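Ferritin (Ulva pertusa, PDB 3VNX) probably oxidises ferrous iron and stores the ferric product inside a hollow shell of 24 subunits. Local coordinates at residues 78-81 against 82-86. Residues are numbered along the deposited sequence; the frame is centred on the assembly and turned at random. Where two conformers were deposited one is given.
Sequences FFKE and ASDEE
Asp84 OD1 is gripped from two chains: Lys80 NZ reaches it at 2.7 Å from one helical turn earlier, and Arg87 of a neighbouring subunit forms a second salt bridge to the same oxygen. Both segments belong to helix 73-99 of the ferritin four-helix bundle, so the lysine and aspartate are an i to i+4 pair on the face where two subunits meet. NZ uses the syn lone pair of OD1 and keeps a weak hydrogen bond of 3.1 Å to OD2, straddling the carboxylate unevenly. Lysine suits its place because a long chain can climb the turn: CG starts anti to the backbone N (chi1 174°), and bends at chi2 and chi4 bring the ammonium round to the two oxygens of Asp84, with CE 3.5 Å from OD1. His91 of the neighbouring subunit packs on this lysine. With an alanine at the Asp84 position, the ammonium of Lys80 and the neighbouring Arg87 would probably lose their shared carboxylate, weakening a link across the subunit interface. Ser83, small enough for a buried position, bonds through OG to Ser55 O on helix 38-66 and to the same Arg87 of the neighbouring subunit. Phe78 and Phe79 are the nonpolar part of this turn, their large flat rings suited to the bundle interior. Phe78 CD2 lies 3.8 Å above the ring plane of Phe79, displaced toward its rim, and both phenylalanines pack on Met128 of helix 123-151. Ala82, whose short methyl allows close approach, touches Tyr58. In one of its two conformers, Glu81 pairs with Lys77, a salt bridge one turn earlier. Regular i to i+4 backbone bonds run beneath these side chains; in one of them, Glu85 N meets Glu81 O at 2.8 Å.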
loop_
_atom_site.group_PDB
_atom_site.type_symbol
_atom_site.label_atom_id
_atom_site.label_comp_id
_atom_site.label_asym_id
_atom_site.label_seq_id
_atom_site.Cartn_x
_atom_site.Cartn_y
_atom_site.Cartn_z
ATOM N N PHE A 78 -20.673 -5.341 36.898
ATOM C CA PHE A 78 -20.177 -4.229 37.695
ATOM C C PHE A 78 -19.517 -4.704 38.991
ATOM O O PHE A 78 -18.436 -4.242 39.363
ATOM C CB PHE A 78 -21.314 -3.267 38.029
ATOM C CG PHE A 78 -20.884 -2.118 38.880
ATOM C CD1 PHE A 78 -20.366 -0.965 38.298
ATOM C CD2 PHE A 78 -20.981 -2.189 40.268
ATOM C CE1 PHE A 78 -19.961 0.105 39.075
ATOM C CE2 PHE A 78 -20.585 -1.130 41.057
ATOM C CZ PHE A 78 -20.071 0.030 40.460
ATOM N N PHE A 79 -20.163 -5.636 39.684
ATOM C CA PHE A 79 -19.596 -6.080 40.944
ATOM C C PHE A 79 -18.407 -7.012 40.783
ATOM O O PHE A 79 -17.490 -6.983 41.603
ATOM C CB PHE A 79 -20.665 -6.643 41.879
ATOM C CG PHE A 79 -21.534 -5.585 42.464
ATOM C CD1 PHE A 79 -20.974 -4.571 43.232
ATOM C CD2 PHE A 79 -22.897 -5.577 42.229
ATOM C CE1 PHE A 79 -21.758 -3.568 43.772
ATOM C CE2 PHE A 79 -23.698 -4.576 42.767
ATOM C CZ PHE A 79 -23.130 -3.574 43.543
ATOM N N LYS A 80 -18.407 -7.832 39.739
ATOM C CA LYS A 80 -17.230 -8.650 39.495
ATOM C C LYS A 80 -16.021 -7.741 39.266
ATOM O O LYS A 80 -14.943 -7.979 39.821
ATOM C CB LYS A 80 -17.429 -9.613 38.319
ATOM C CG LYS A 80 -16.161 -10.397 37.947
ATOM C CD LYS A 80 -15.518 -11.077 39.171
ATOM C CE LYS A 80 -14.519 -12.171 38.770
ATOM N NZ LYS A 80 -13.350 -11.651 38.005
ATOM N N GLU A 81 -16.204 -6.690 38.465
ATOM C CA GLU A 81 -15.123 -5.752 38.188
ATOM C C GLU A 81 -14.700 -5.026 39.464
ATOM O O GLU A 81 -13.513 -4.946 39.786
ATOM C CB GLU A 81 -15.545 -4.766 37.097
ATOM C CG GLU A 81 -15.723 -5.434 35.736
ATOM C CD GLU A 81 -16.450 -4.565 34.724
ATOM O OE1 GLU A 81 -17.020 -3.518 35.114
ATOM O OE2 GLU A 81 -16.454 -4.945 33.533
ATOM N N ALA A 82 -15.674 -4.502 40.204
ATOM C CA ALA A 82 -15.342 -3.863 41.473
ATOM C C ALA A 82 -14.548 -4.840 42.348
ATOM O O ALA A 82 -13.582 -4.440 43.013
ATOM C CB ALA A 82 -16.594 -3.362 42.197
ATOM N N SER A 83 -14.931 -6.119 42.324
ATOM C CA SER A 83 -14.203 -7.119 43.105
ATOM C C SER A 83 -12.753 -7.301 42.629
ATOM O O SER A 83 -11.817 -7.277 43.437
ATOM C CB SER A 83 -14.936 -8.459 43.145
ATOM O OG SER A 83 -14.133 -9.414 43.822
ATOM N N ASP A 84 -12.568 -7.475 41.324
ATOM C CA ASP A 84 -11.217 -7.492 40.757
ATOM C C ASP A 84 -10.420 -6.254 41.178
ATOM O O ASP A 84 -9.251 -6.357 41.585
ATOM C CB ASP A 84 -11.256 -7.553 39.221
ATOM C CG ASP A 84 -11.908 -8.818 38.692
ATOM O OD1 ASP A 84 -12.129 -9.761 39.476
ATOM O OD2 ASP A 84 -12.209 -8.870 37.482
ATOM N N GLU A 85 -11.053 -5.083 41.076
ATOM C CA GLU A 85 -10.386 -3.809 41.349
ATOM C C GLU A 85 -9.947 -3.680 42.807
ATOM O O GLU A 85 -8.832 -3.214 43.094
ATOM C CB GLU A 85 -11.271 -2.619 40.947
ATOM C CG GLU A 85 -10.854 -1.280 41.574
ATOM C CD GLU A 85 -11.625 -0.078 41.027
ATOM O OE1 GLU A 85 -12.224 -0.189 39.938
ATOM O OE2 GLU A 85 -11.621 0.989 41.684
ATOM N N GLU A 86 -10.814 -4.097 43.736
ATOM C CA GLU A 86 -10.470 -3.990 45.158
ATOM C C GLU A 86 -9.335 -4.948 45.523
ATOM O O GLU A 86 -8.483 -4.634 46.376
ATOM C CB GLU A 86 -11.677 -4.221 46.073
ATOM C CG GLU A 86 -12.725 -3.133 46.030
ATOM C CD GLU A 86 -12.208 -1.759 46.462
ATOM O OE1 GLU A 86 -12.199 -0.835 45.618
ATOM O OE2 GLU A 86 -11.835 -1.593 47.645
#